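Long-range contacts in O-methyltransferase family 2 (Planctopirus limnophila, PDB 5I2H), which probably transfers a methyl group from S-adenosyl-L-methionine to a hydroxyl oxygen of a small molecule, and binds the flavone apigenin in this crystal: residues H41-L46 with I88-L93; P174-V179 with M212-K217; E230-A235 with L250-M255; Q279-V284 with R336-G341. All coordinates share one frame; numbering follows the deposited sequence. Where two conformers were deposited one is given.

Overall arrangement
Contact 1 lies in the dimerisation domain, about 28 Å from the centre of the chain, and is separate from the other three: its centre is about 45 Å from that of contact 2 and about 33 Å from that of contact 4. Contacts 2, 3 and 4 belong to the Rossmann-like methyltransferase part, on or beside its central sheet. Contact 3 links the other two, since Met212 CE of contact 2 is 3.4 Å from Ala235 O of contact 3, and Met255 CE of contact 3 is 4.0 Å from Leu283 CD2 of contact 4. A bound apigenin is about 14 Å from the side chain of Phe176 in contact 2 and about 11 Å from that of Cys280 in contact 4.

Contact 1 (H41-L46 with I88-L93)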
loop_
_atom_site.group_PDB
_atom_site.type_symbol
_atom_site.label_atom_id
_atom_site.label_comp_id
_atom_site.label_asym_id
_atom_site.label_seq_id
_atom_site.Cartn_x
_atom_site.Cartn_y
_atom_site.Cartn_z
ATOM N N HIS A 41 -2.952 -19.210 -7.714
ATOM C CA HIS A 41 -3.921 -20.098 -7.068
ATOM C C HIS A 41 -3.508 -20.485 -5.642
ATOM O O HIS A 41 -3.890 -21.560 -5.163
ATOM C CB HIS A 41 -4.178 -21.395 -7.860
ATOM C CG HIS A 41 -4.074 -21.281 -9.354
ATOM N ND1 HIS A 41 -5.106 -20.818 -10.145
ATOM C CD2 HIS A 41 -3.085 -21.649 -10.209
ATOM C CE1 HIS A 41 -4.747 -20.876 -11.417
ATOM N NE2 HIS A 41 -3.523 -21.374 -11.484
ATOM N N VAL A 42 -2.758 -19.609 -4.946
ATOM C CA VAL A 42 -2.195 -19.949 -3.632
ATOM C C VAL A 42 -3.279 -20.402 -2.658
ATOM O O VAL A 42 -3.111 -21.387 -1.927
ATOM C CB VAL A 42 -1.418 -18.751 -3.064
ATOM C CG1 VAL A 42 -0.913 -19.057 -1.672
ATOM C CG2 VAL A 42 -0.272 -18.438 -3.968
ATOM N N PHE A 43 -4.377 -19.648 -2.579
ATOM C CA PHE A 43 -5.373 -19.892 -1.534
ATOM C C PHE A 43 -6.206 -21.121 -1.847
ATOM O O PHE A 43 -6.489 -21.925 -0.953
ATOM C CB PHE A 43 -6.240 -18.651 -1.366
ATOM C CG PHE A 43 -5.418 -17.418 -1.107
ATOM C CD1 PHE A 43 -4.750 -17.271 0.104
ATOM C CD2 PHE A 43 -5.230 -16.472 -2.104
ATOM C CE1 PHE A 43 -3.938 -16.152 0.344
ATOM C CE2 PHE A 43 -4.409 -15.363 -1.882
ATOM C CZ PHE A 43 -3.775 -15.201 -0.648
ATOM N N ASP A 44 -6.546 -21.312 -3.117
ATOM C CA ASP A 44 -7.277 -22.515 -3.468
ATOM C C ASP A 44 -6.422 -23.756 -3.229
ATOM O O ASP A 44 -6.946 -24.806 -2.818
ATOM C CB ASP A 44 -7.748 -22.420 -4.918
ATOM C CG ASP A 44 -8.788 -21.318 -5.135
ATOM O OD1 ASP A 44 -9.665 -21.131 -4.275
ATOM O OD2 ASP A 44 -8.712 -20.616 -6.165
ATOM N N ILE A 45 -5.107 -23.654 -3.451
ATOM C CA ILE A 45 -4.238 -24.801 -3.212
ATOM C C ILE A 45 -4.150 -25.108 -1.720
ATOM O O ILE A 45 -4.371 -26.245 -1.284
ATOM C CB ILE A 45 -2.854 -24.556 -3.828
ATOM C CG1 ILE A 45 -2.964 -24.607 -5.352
ATOM C CG2 ILE A 45 -1.841 -25.563 -3.281
ATOM C CD1 ILE A 45 -1.711 -24.164 -6.076
ATOM N N LEU A 46 -3.858 -24.095 -0.904
ATOM C CA LEU A 46 -3.643 -24.374 0.508
ATOM C C LEU A 46 -4.942 -24.691 1.238
ATOM O O LEU A 46 -4.912 -25.353 2.288
ATOM C CB LEU A 46 -2.908 -23.199 1.154
ATOM C CG LEU A 46 -1.395 -23.185 0.880
ATOM C CD1 LEU A 46 -0.830 -21.847 1.296
ATOM C CD2 LEU A 46 -0.671 -24.283 1.642
ATOM N N ILE A 88 2.517 -24.696 6.356
ATOM C CA ILE A 88 1.897 -23.423 5.992
ATOM C C ILE A 88 0.410 -23.673 5.761
ATOM O O ILE A 88 0.041 -24.568 4.990
ATOM C CB ILE A 88 2.555 -22.819 4.740
ATOM C CG1 ILE A 88 4.072 -22.638 4.953
ATOM C CG2 ILE A 88 1.880 -21.490 4.358
ATOM C CD1 ILE A 88 4.859 -22.600 3.666
ATOM N N ASP A 89 -0.440 -22.883 6.412
ATOM C CA ASP A 89 -1.893 -23.033 6.297
ATOM C C ASP A 89 -2.578 -21.687 6.060
ATOM O O ASP A 89 -2.012 -20.626 6.310
ATOM C CB ASP A 89 -2.472 -23.685 7.557
ATOM C CG ASP A 89 -3.843 -24.308 7.335
ATOM O OD1 ASP A 89 -4.341 -24.352 6.171
ATOM O OD2 ASP A 89 -4.415 -24.764 8.341
ATOM N N LEU A 90 -3.835 -21.740 5.609
ATOM C CA LEU A 90 -4.637 -20.521 5.548
ATOM C C LEU A 90 -5.072 -20.103 6.943
ATOM O O LEU A 90 -5.300 -20.943 7.815
ATOM C CB LEU A 90 -5.889 -20.725 4.692
ATOM C CG LEU A 90 -5.686 -21.154 3.251
ATOM C CD1 LEU A 90 -7.057 -21.234 2.534
ATOM C CD2 LEU A 90 -4.740 -20.171 2.543
ATOM N N THR A 91 -5.210 -18.780 7.146
ATOM C CA THR A 91 -5.983 -18.268 8.263
ATOM C C THR A 91 -7.464 -18.250 7.888
ATOM O O THR A 91 -7.820 -18.300 6.709
ATOM C CB THR A 91 -5.556 -16.849 8.625
ATOM O OG1 THR A 91 -5.859 -16.032 7.502
ATOM C CG2 THR A 91 -4.040 -16.770 8.912
ATOM N N PRO A 92 -8.346 -18.152 8.877
ATOM C CA PRO A 92 -9.771 -18.038 8.550
ATOM C C PRO A 92 -10.069 -16.883 7.621
ATOM O O PRO A 92 -10.911 -17.015 6.730
ATOM C CB PRO A 92 -10.433 -17.857 9.927
ATOM C CG PRO A 92 -9.510 -18.577 10.868
ATOM C CD PRO A 92 -8.116 -18.368 10.318
ATOM N N LEU A 93 -9.369 -15.760 7.787
ATOM C CA LEU A 93 -9.601 -14.616 6.919
ATOM C C LEU A 93 -9.388 -14.982 5.448
ATOM O O LEU A 93 -10.224 -14.662 4.602
ATOM C CB LEU A 93 -8.693 -13.469 7.347
ATOM C CG LEU A 93 -8.812 -12.149 6.611
ATOM C CD1 LEU A 93 -10.134 -11.510 7.004
ATOM C CD2 LEU A 93 -7.609 -11.241 6.958
HETATM O O HOH W 1 -5.908 -25.994 4.823
#
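Leu90 lays its forked end against helix 42-48, and its two methyls do different work. CD2 sits between two side chains, 3.8 Å from Phe43 CD1 and 3.8 Å from Leu46 CB, and it meets the Phe43 ring at the edge, close to the ring plane. CD1 instead rests on the helix backbone, 3.6 Å from Phe43 O. The fork gets there because Leu90 CG stands anti to its own carbonyl carbon (chi1 -58°), which brings the end of the side chain nearer the helix than its first bond would suggest. Leu46 points toward the strand and reaches Ile88 with its two branches: CD2 comes to 3.4 Å from Ile88 O, while CD1 meets Ile88 CG2 at 4.1 Å. With an alanine here in place of Leu90, the edge of Phe43 and the CB of Leu46 would probably be left facing a gap between helix and strand. No direct hydrogen bond crosses this apolar interface. At its margin, however, a water donates to Leu46 O and to Asp89 OD1, 2.6 Å from the latter, and so ties the helix to the strand; Asp89 OD1 also forms a salt bridge with Arg95. Leu80 of strand 80-82 touches Leu46, Ile88 and Leu90, and Leu74 of helix 64-76 touches Phe43. Strand 88-90 pairs antiparallel with 80-82, and the 42-46 segment runs at 104° to it. Helices packed against a small antiparallel hairpin are consistent with the winged-helix type of helix-turn-helix fold known for this dimerisation domain.

Contact 2 (P174-V179 with M212-K217)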
loop_
_atom_site.group_PDB
_atom_site.type_symbol
_atom_site.label_atom_id
_atom_site.label_comp_id
_atom_site.label_asym_id
_atom_site.label_seq_id
_atom_site.Cartn_x
_atom_site.Cartn_y
_atom_site.Cartn_z
ATOM N N PRO A 174 22.841 9.623 10.717
ATOM C CA PRO A 174 23.048 10.230 12.049
ATOM C C PRO A 174 22.773 9.267 13.199
ATOM O O PRO A 174 23.527 9.249 14.197
ATOM C CB PRO A 174 22.067 11.413 12.058
ATOM C CG PRO A 174 21.928 11.801 10.578
ATOM C CD PRO A 174 21.964 10.453 9.856
ATOM N N ARG A 175 21.691 8.482 13.099
ATOM C CA ARG A 175 21.425 7.448 14.094
ATOM C C ARG A 175 22.540 6.414 14.102
ATOM O O ARG A 175 23.077 6.061 15.159
ATOM C CB ARG A 175 20.092 6.759 13.800
ATOM C CG ARG A 175 18.903 7.653 13.839
ATOM C CD ARG A 175 18.667 8.193 15.217
ATOM N NE ARG A 175 17.696 9.279 15.207
ATOM C CZ ARG A 175 17.388 9.957 16.302
ATOM N NH1 ARG A 175 17.989 9.646 17.452
ATOM N NH2 ARG A 175 16.494 10.929 16.250
ATOM N N PHE A 176 22.886 5.911 12.920
ATOM C CA PHE A 176 23.917 4.897 12.806
ATOM C C PHE A 176 25.194 5.320 13.507
ATOM O O PHE A 176 25.767 4.550 14.291
ATOM C CB PHE A 176 24.205 4.628 11.330
ATOM C CG PHE A 176 25.307 3.635 11.114
ATOM C CD1 PHE A 176 25.029 2.292 11.059
ATOM C CD2 PHE A 176 26.606 4.051 10.960
ATOM C CE1 PHE A 176 26.045 1.375 10.870
ATOM C CE2 PHE A 176 27.641 3.150 10.777
ATOM C CZ PHE A 176 27.360 1.809 10.732
ATOM N N ALA A 177 25.679 6.530 13.200
ATOM C CA ALA A 177 26.896 7.002 13.847
ATOM C C ALA A 177 26.691 7.130 15.358
ATOM O O ALA A 177 27.606 6.844 16.149
ATOM C CB ALA A 177 27.349 8.322 13.229
ATOM N N ASP A 178 25.493 7.554 15.777
ATOM C CA ASP A 178 25.246 7.734 17.196
ATOM C C ASP A 178 25.318 6.413 17.955
ATOM O O ASP A 178 25.755 6.387 19.120
ATOM C CB ASP A 178 23.884 8.409 17.394
ATOM C CG ASP A 178 23.587 8.699 18.850
ATOM O OD1 ASP A 178 24.340 9.475 19.473
ATOM O OD2 ASP A 178 22.600 8.132 19.368
ATOM N N VAL A 179 24.892 5.310 17.347
ATOM C CA VAL A 179 24.840 4.046 18.094
ATOM C C VAL A 179 26.026 3.127 17.834
ATOM O O VAL A 179 26.149 2.103 18.524
ATOM C CB VAL A 179 23.539 3.261 17.835
ATOM C CG1 VAL A 179 22.329 4.147 18.156
ATOM C CG2 VAL A 179 23.492 2.727 16.401
HETATM N N MSE A 212 30.946 8.762 6.247
HETATM C CA MSE A 212 31.200 10.177 6.500
HETATM C C MSE A 212 30.628 10.605 7.861
HETATM O O MSE A 212 31.291 11.351 8.585
HETATM C CB MSE A 212 30.644 11.052 5.381
HETATM C CG MSE A 212 31.307 10.732 4.056
HETATM SE SE MSE A 212 30.290 11.568 2.654
HETATM C CE MSE A 212 31.038 10.430 1.234
ATOM N N ALA A 213 29.426 10.136 8.224
ATOM C CA ALA A 213 28.907 10.451 9.555
ATOM C C ALA A 213 29.815 9.887 10.646
ATOM O O ALA A 213 30.136 10.581 11.623
ATOM C CB ALA A 213 27.477 9.936 9.703
ATOM N N VAL A 214 30.235 8.623 10.509
ATOM C CA VAL A 214 31.121 8.050 11.522
ATOM C C VAL A 214 32.399 8.876 11.637
ATOM O O VAL A 214 32.885 9.158 12.746
ATOM C CB VAL A 214 31.416 6.577 11.178
ATOM C CG1 VAL A 214 32.548 6.020 12.051
ATOM C CG2 VAL A 214 30.135 5.759 11.362
ATOM N N LEU A 215 32.947 9.311 10.504
ATOM C CA LEU A 215 34.189 10.084 10.571
ATOM C C LEU A 215 33.989 11.445 11.234
ATOM O O LEU A 215 34.932 11.955 11.859
ATOM C CB LEU A 215 34.785 10.292 9.174
ATOM C CG LEU A 215 35.289 9.029 8.464
ATOM C CD1 LEU A 215 35.910 9.401 7.087
ATOM C CD2 LEU A 215 36.268 8.219 9.330
ATOM N N GLN A 216 32.810 12.078 11.081
ATOM C CA GLN A 216 32.559 13.302 11.849
ATOM C C GLN A 216 32.450 13.013 13.339
ATOM O O GLN A 216 32.873 13.835 14.170
ATOM C CB GLN A 216 31.294 14.013 11.360
ATOM C CG GLN A 216 31.370 14.524 9.930
ATOM C CD GLN A 216 30.224 15.458 9.647
ATOM O OE1 GLN A 216 29.230 15.458 10.384
ATOM N NE2 GLN A 216 30.349 16.281 8.601
ATOM N N LYS A 217 31.903 11.865 13.703
ATOM C CA LYS A 217 31.787 11.532 15.114
ATOM C C LYS A 217 33.141 11.196 15.728
ATOM O O LYS A 217 33.373 11.469 16.913
ATOM C CB LYS A 217 30.842 10.355 15.294
ATOM C CG LYS A 217 30.744 9.931 16.759
ATOM C CD LYS A 217 29.508 9.190 17.040
ATOM C CE LYS A 217 29.188 9.314 18.541
ATOM N NZ LYS A 217 28.642 10.669 18.917
HETATM O O HOH W 2 25.823 11.549 17.618
#
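Ala177 and Ala213 face each other directly, CB to CB at 3.9 Å, and with no larger side chain between them the two helices come close: the CA atoms of Ala177 and Val214 are only 4.9 Å apart. The segments run in broadly the same direction, crossing at -46° with their axes 8.6 Å apart. On one flank the Phe176 ring turns an edge to Val214, whose CG2 lies near the ring plane, 3.7 Å from CE2. The ring reaches across because Phe176 CG stands anti to the backbone N (chi1 177°), carrying its far end toward helix 209-217. On the other flank Lys217 stretches over helix 154-179. Its CD passes tightly over Ala177 O at 3.1 Å, and the chain then bends at chi4 (75°), leaving NZ 4.5 Å from Asp178 OD1. That separation is too long for a salt bridge; at this exposed margin a water set to one side bridges the two, accepting from NZ and donating to OD1. Further along the interior, the Phe176 ring also makes edge-to-face contacts with His300 and Tyr210, while Val214 touches Trp221. On the other side of helix 209-217, Met212, a selenomethionine, packs on Ala235 and Leu238 of helix 229-241, and both Met212 and Leu215 lie against Leu248, so this helix is held between helix 154-179 and strand 248-252 with its neighbouring helix.

Contact 3 (E230-A235 with L250-M255); sequences EVLKIA and LHAGDM. With EDO (1,2-ethanediol), chain F.
Helix segment 230-235 runs almost antiparallel to strand segment 250-252, at 174° with the axes 8.7 Å apart, and the closest pair of CA atoms is that of Leu232 and Leu250. These two leucines carry the contact. Leu232 CD1 comes down on the strand backbone, 3.4 Å from His251 C, and extends to Ala252, where it meets CB at 4.0 Å. Its other methyl, CD2, lies alongside Leu250 CB. Leu250 answers with both ends of its fork: CD1 rests on Leu232 O at 3.6 Å and CD2 touches Ala235 CB at 3.8 Å. Leu250 CG stands anti to its carbonyl carbon (chi1 -49°), which aims the fork at the helix. The pairing belongs to a right-handed beta-alpha-beta crossover of the Rossmann-like domain, in which strand 222-227 leads through helix 229-241 to strand 248-252, an outermost strand of the sheet within this chain. Ile225 of the adjacent strand touches both Leu232 and Leu250. His251 points away from the helix, and its NE2 bonds to Glu249. Beyond the strand the chain goes into a loop, against which a 1,2-ethanediol, probably from the crystallisation liquor, lies. Met255 N donates to EDO O1 at 3.1 Å (152°). The diol's O1 in turn gives a weak bond to Asp254 OD1, which also takes a hydrogen bond from Trp256 N. The side chain of Met255, a selenomethionine, flanks the diol, with CG 3.5 Å from EDO C1.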
loop_
_atom_site.group_PDB
_atom_site.type_symbol
_atom_site.label_atom_id
_atom_site.label_comp_id
_atom_site.label_asym_id
_atom_site.label_seq_id
_atom_site.Cartn_x
_atom_site.Cartn_y
_atom_site.Cartn_z
ATOM N N GLU A 230 31.726 4.712 -11.063
ATOM C CA GLU A 230 30.616 5.637 -11.288
ATOM C C GLU A 230 29.996 6.091 -9.972
ATOM O O GLU A 230 29.476 7.208 -9.875
ATOM C CB GLU A 230 29.540 4.975 -12.167
ATOM C CG GLU A 230 30.066 4.195 -13.383
ATOM C CD GLU A 230 30.538 2.763 -13.052
ATOM O OE1 GLU A 230 31.405 2.597 -12.182
ATOM O OE2 GLU A 230 30.053 1.796 -13.678
ATOM N N VAL A 231 30.035 5.236 -8.954
ATOM C CA VAL A 231 29.447 5.569 -7.663
ATOM C C VAL A 231 30.405 6.418 -6.823
ATOM O O VAL A 231 29.982 7.335 -6.106
ATOM C CB VAL A 231 29.063 4.265 -6.947
ATOM C CG1 VAL A 231 28.640 4.563 -5.561
ATOM C CG2 VAL A 231 27.963 3.542 -7.727
ATOM N N LEU A 232 31.708 6.143 -6.917
ATOM C CA LEU A 232 32.695 6.881 -6.139
ATOM C C LEU A 232 32.716 8.369 -6.473
ATOM O O LEU A 232 33.187 9.167 -5.657
ATOM C CB LEU A 232 34.073 6.275 -6.365
ATOM C CG LEU A 232 34.164 4.842 -5.857
ATOM C CD1 LEU A 232 35.550 4.274 -6.198
ATOM C CD2 LEU A 232 33.850 4.757 -4.357
ATOM N N LYS A 233 32.238 8.755 -7.658
ATOM C CA LYS A 233 32.164 10.173 -7.996
ATOM C C LYS A 233 31.264 10.909 -7.020
ATOM O O LYS A 233 31.543 12.063 -6.649
ATOM C CB LYS A 233 31.633 10.353 -9.420
ATOM C CG LYS A 233 32.464 9.711 -10.511
ATOM C CD LYS A 233 33.475 10.662 -11.134
ATOM C CE LYS A 233 34.277 9.932 -12.239
ATOM N NZ LYS A 233 35.368 10.763 -12.848
ATOM N N ILE A 234 30.141 10.282 -6.647
ATOM C CA ILE A 234 29.222 10.912 -5.698
ATOM C C ILE A 234 29.883 11.012 -4.333
ATOM O O ILE A 234 29.809 12.055 -3.672
ATOM C CB ILE A 234 27.885 10.146 -5.615
ATOM C CG1 ILE A 234 27.043 10.377 -6.865
ATOM C CG2 ILE A 234 27.079 10.613 -4.449
ATOM C CD1 ILE A 234 27.091 9.215 -7.809
ATOM N N ALA A 235 30.541 9.928 -3.894
ATOM C CA ALA A 235 31.232 9.963 -2.611
ATOM C C ALA A 235 32.254 11.084 -2.571
ATOM O O ALA A 235 32.396 11.747 -1.547
ATOM C CB ALA A 235 31.928 8.633 -2.316
ATOM N N LEU A 250 38.845 6.623 -1.645
ATOM C CA LEU A 250 37.860 6.036 -2.550
ATOM C C LEU A 250 38.571 5.011 -3.424
ATOM O O LEU A 250 39.488 5.363 -4.173
ATOM C CB LEU A 250 37.200 7.114 -3.417
ATOM C CG LEU A 250 36.687 8.325 -2.638
ATOM C CD1 LEU A 250 36.182 9.443 -3.602
ATOM C CD2 LEU A 250 35.610 7.930 -1.620
ATOM N N HIS A 251 38.160 3.751 -3.317
ATOM C CA HIS A 251 38.769 2.658 -4.062
ATOM C C HIS A 251 37.752 1.989 -4.971
ATOM O O HIS A 251 36.704 1.518 -4.500
ATOM C CB HIS A 251 39.361 1.616 -3.125
ATOM C CG HIS A 251 40.500 2.126 -2.327
ATOM N ND1 HIS A 251 41.786 1.683 -2.517
ATOM C CD2 HIS A 251 40.566 3.077 -1.373
ATOM C CE1 HIS A 251 42.589 2.307 -1.670
ATOM N NE2 HIS A 251 41.872 3.156 -0.963
ATOM N N ALA A 252 38.084 1.928 -6.263
ATOM C CA ALA A 252 37.283 1.196 -7.229
ATOM C C ALA A 252 37.655 -0.272 -7.143
ATOM O O ALA A 252 38.840 -0.629 -7.081
ATOM C CB ALA A 252 37.511 1.729 -8.652
ATOM N N GLY A 253 36.652 -1.126 -7.119
ATOM C CA GLY A 253 36.973 -2.530 -7.097
ATOM C C GLY A 253 35.719 -3.355 -7.188
ATOM O O GLY A 253 34.595 -2.853 -7.034
ATOM N N ASP A 254 35.948 -4.621 -7.460
ATOM C CA ASP A 254 34.916 -5.638 -7.555
ATOM C C ASP A 254 34.998 -6.420 -6.250
ATOM O O ASP A 254 36.017 -7.079 -5.982
ATOM C CB ASP A 254 35.176 -6.525 -8.775
ATOM C CG ASP A 254 34.177 -7.682 -8.916
ATOM O OD1 ASP A 254 33.552 -8.114 -7.931
ATOM O OD2 ASP A 254 34.043 -8.197 -10.049
HETATM N N MSE A 255 33.945 -6.328 -5.432
HETATM C CA MSE A 255 34.029 -6.839 -4.052
HETATM C C MSE A 255 34.205 -8.367 -3.982
HETATM O O MSE A 255 34.637 -8.889 -2.952
HETATM C CB MSE A 255 32.798 -6.425 -3.233
HETATM C CG MSE A 255 31.496 -7.092 -3.678
HETATM SE SE MSE A 255 30.057 -6.199 -2.705
HETATM C CE MSE A 255 28.574 -7.151 -3.427
HETATM C C1 EDO F . 30.859 -4.837 -6.274
HETATM O O1 EDO F . 31.388 -5.812 -7.159
HETATM C C2 EDO F . 31.949 -3.876 -5.854
HETATM O O2 EDO F . 31.203 -2.856 -5.221
#

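Contact 4 (Q279-V284 with R336-G341); sequences QCARLV and RGWIAG. With FMT (formic acid), chain H.
One face of the Trp338 indole is covered by helix 277-289. Over the six-membered ring stands Cys280, its CB 3.5 Å from the centroid and only 6° off the normal, a nearly perpendicular CH-pi contact. Cys280 SG lies farther over, 4.2 Å from the same centroid, an oblique sulfur-aromatic contact. The pyrrole end lies by Ala281, whose CB is 3.7 Å from Trp338 CD1 and whose N sits above the ring plane. Trp338 CG stands anti to its carbonyl carbon (chi1 -64°), which swings the indole toward this helix. Near the root of the side chain Val284 closes in, its CG1 3.7 Å from Trp338 O. Tyr330 adds an edge-to-face contact with the indole. A leucine in place of Trp338 would probably leave Cys280 without its aromatic face and open a gap beside Ala281. On the solvent side, Arg282 NE and NH2 grip the two oxygens of a formic acid molecule, probably from the crystallisation liquor, near the guanidinium plane. Inward, Val284 and Ile339 pack on strand 296-301, so the two helices, their segments crossing at -44°, lie side by side on the sheet, as helices do in a Rossmann-like methyltransferase fold.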
loop_
_atom_site.group_PDB
_atom_site.type_symbol
_atom_site.label_atom_id
_atom_site.label_comp_id
_atom_site.label_asym_id
_atom_site.label_seq_id
_atom_site.Cartn_x
_atom_site.Cartn_y
_atom_site.Cartn_z
ATOM N N GLN A 279 25.619 -16.302 -1.888
ATOM C CA GLN A 279 26.414 -15.099 -2.102
ATOM C C GLN A 279 26.555 -14.304 -0.803
ATOM O O GLN A 279 27.615 -13.722 -0.537
ATOM C CB GLN A 279 25.781 -14.258 -3.208
ATOM C CG GLN A 279 26.143 -14.763 -4.633
ATOM C CD GLN A 279 25.532 -16.125 -4.960
ATOM O OE1 GLN A 279 26.253 -17.084 -5.386
ATOM N NE2 GLN A 279 24.222 -16.239 -4.789
ATOM N N CYS A 280 25.500 -14.266 0.021
ATOM C CA CYS A 280 25.643 -13.645 1.338
ATOM C C CYS A 280 26.738 -14.335 2.152
ATOM O O CYS A 280 27.591 -13.668 2.744
ATOM C CB CYS A 280 24.310 -13.688 2.090
ATOM S SG CYS A 280 23.129 -12.531 1.415
ATOM N N ALA A 281 26.734 -15.678 2.187
ATOM C CA ALA A 281 27.740 -16.372 2.979
ATOM C C ALA A 281 29.135 -16.088 2.437
ATOM O O ALA A 281 30.080 -15.910 3.201
ATOM C CB ALA A 281 27.493 -17.874 2.972
ATOM N N ARG A 282 29.264 -16.054 1.105
ATOM C CA ARG A 282 30.542 -15.773 0.461
ATOM C C ARG A 282 31.041 -14.387 0.837
ATOM O O ARG A 282 32.213 -14.219 1.214
ATOM C CB ARG A 282 30.387 -15.906 -1.066
ATOM C CG ARG A 282 31.646 -15.530 -1.883
ATOM C CD ARG A 282 32.579 -16.729 -2.146
ATOM N NE ARG A 282 33.136 -17.179 -0.893
ATOM C CZ ARG A 282 34.240 -16.676 -0.350
ATOM N NH1 ARG A 282 34.907 -15.693 -0.962
ATOM N NH2 ARG A 282 34.667 -17.147 0.815
ATOM N N LEU A 283 30.155 -13.371 0.772
ATOM C CA LEU A 283 30.601 -11.998 1.036
ATOM C C LEU A 283 30.998 -11.838 2.500
ATOM O O LEU A 283 32.005 -11.189 2.814
ATOM C CB LEU A 283 29.510 -10.988 0.651
ATOM C CG LEU A 283 30.005 -9.540 0.655
ATOM C CD1 LEU A 283 31.197 -9.312 -0.280
ATOM C CD2 LEU A 283 28.860 -8.622 0.262
ATOM N N VAL A 284 30.223 -12.445 3.404
ATOM C CA VAL A 284 30.542 -12.365 4.825
ATOM C C VAL A 284 31.890 -13.023 5.102
ATOM O O VAL A 284 32.735 -12.466 5.827
ATOM C CB VAL A 284 29.411 -13.007 5.653
ATOM C CG1 VAL A 284 29.874 -13.211 7.095
ATOM C CG2 VAL A 284 28.151 -12.099 5.642
ATOM N N ARG A 336 22.813 -14.265 11.602
ATOM C CA ARG A 336 23.659 -14.924 12.596
ATOM C C ARG A 336 24.180 -16.264 12.094
ATOM O O ARG A 336 25.302 -16.660 12.440
ATOM C CB ARG A 336 22.901 -15.088 13.915
ATOM C CG ARG A 336 22.735 -13.784 14.676
ATOM C CD ARG A 336 22.343 -14.022 16.119
ATOM N NE ARG A 336 23.419 -14.756 16.796
ATOM C CZ ARG A 336 23.410 -15.152 18.063
ATOM N NH1 ARG A 336 22.367 -14.899 18.842
ATOM N NH2 ARG A 336 24.462 -15.814 18.542
ATOM N N GLY A 337 23.439 -16.917 11.200
ATOM C CA GLY A 337 23.950 -18.121 10.564
ATOM C C GLY A 337 25.200 -17.856 9.747
ATOM O O GLY A 337 26.195 -18.572 9.868
ATOM N N TRP A 338 25.190 -16.779 8.948
ATOM C CA TRP A 338 26.361 -16.437 8.148
ATOM C C TRP A 338 27.508 -15.967 9.026
ATOM O O TRP A 338 28.673 -16.282 8.755
ATOM C CB TRP A 338 26.009 -15.368 7.112
ATOM C CG TRP A 338 25.022 -15.865 6.119
ATOM C CD1 TRP A 338 24.996 -17.112 5.546
ATOM C CD2 TRP A 338 23.874 -15.168 5.621
ATOM N NE1 TRP A 338 23.936 -17.213 4.704
ATOM C CE2 TRP A 338 23.213 -16.045 4.741
ATOM C CE3 TRP A 338 23.357 -13.876 5.811
ATOM C CZ2 TRP A 338 22.056 -15.686 4.061
ATOM C CZ3 TRP A 338 22.203 -13.533 5.153
ATOM C CH2 TRP A 338 21.560 -14.433 4.278
ATOM N N ILE A 339 27.192 -15.190 10.064
ATOM C CA ILE A 339 28.194 -14.724 11.015
ATOM C C ILE A 339 28.890 -15.909 11.663
ATOM O O ILE A 339 30.132 -15.977 11.714
ATOM C CB ILE A 339 27.525 -13.803 12.054
ATOM C CG1 ILE A 339 27.134 -12.476 11.378
ATOM C CG2 ILE A 339 28.460 -13.537 13.223
ATOM C CD1 ILE A 339 26.112 -11.691 12.133
ATOM N N ALA A 340 28.095 -16.874 12.150
ATOM C CA ALA A 340 28.647 -18.055 12.814
ATOM C C ALA A 340 29.417 -18.936 11.841
ATOM O O ALA A 340 30.398 -19.585 12.232
ATOM C CB ALA A 340 27.527 -18.871 13.473
ATOM N N GLY A 341 28.983 -18.989 10.579
ATOM C CA GLY A 341 29.717 -19.767 9.603
ATOM C C GLY A 341 31.055 -19.173 9.238
ATOM O O GLY A 341 31.920 -19.889 8.737
HETATM C C FMT H . 31.737 -19.318 1.522
HETATM O O1 FMT H . 32.913 -19.387 1.967
HETATM O O2 FMT H . 31.352 -19.173 0.327
#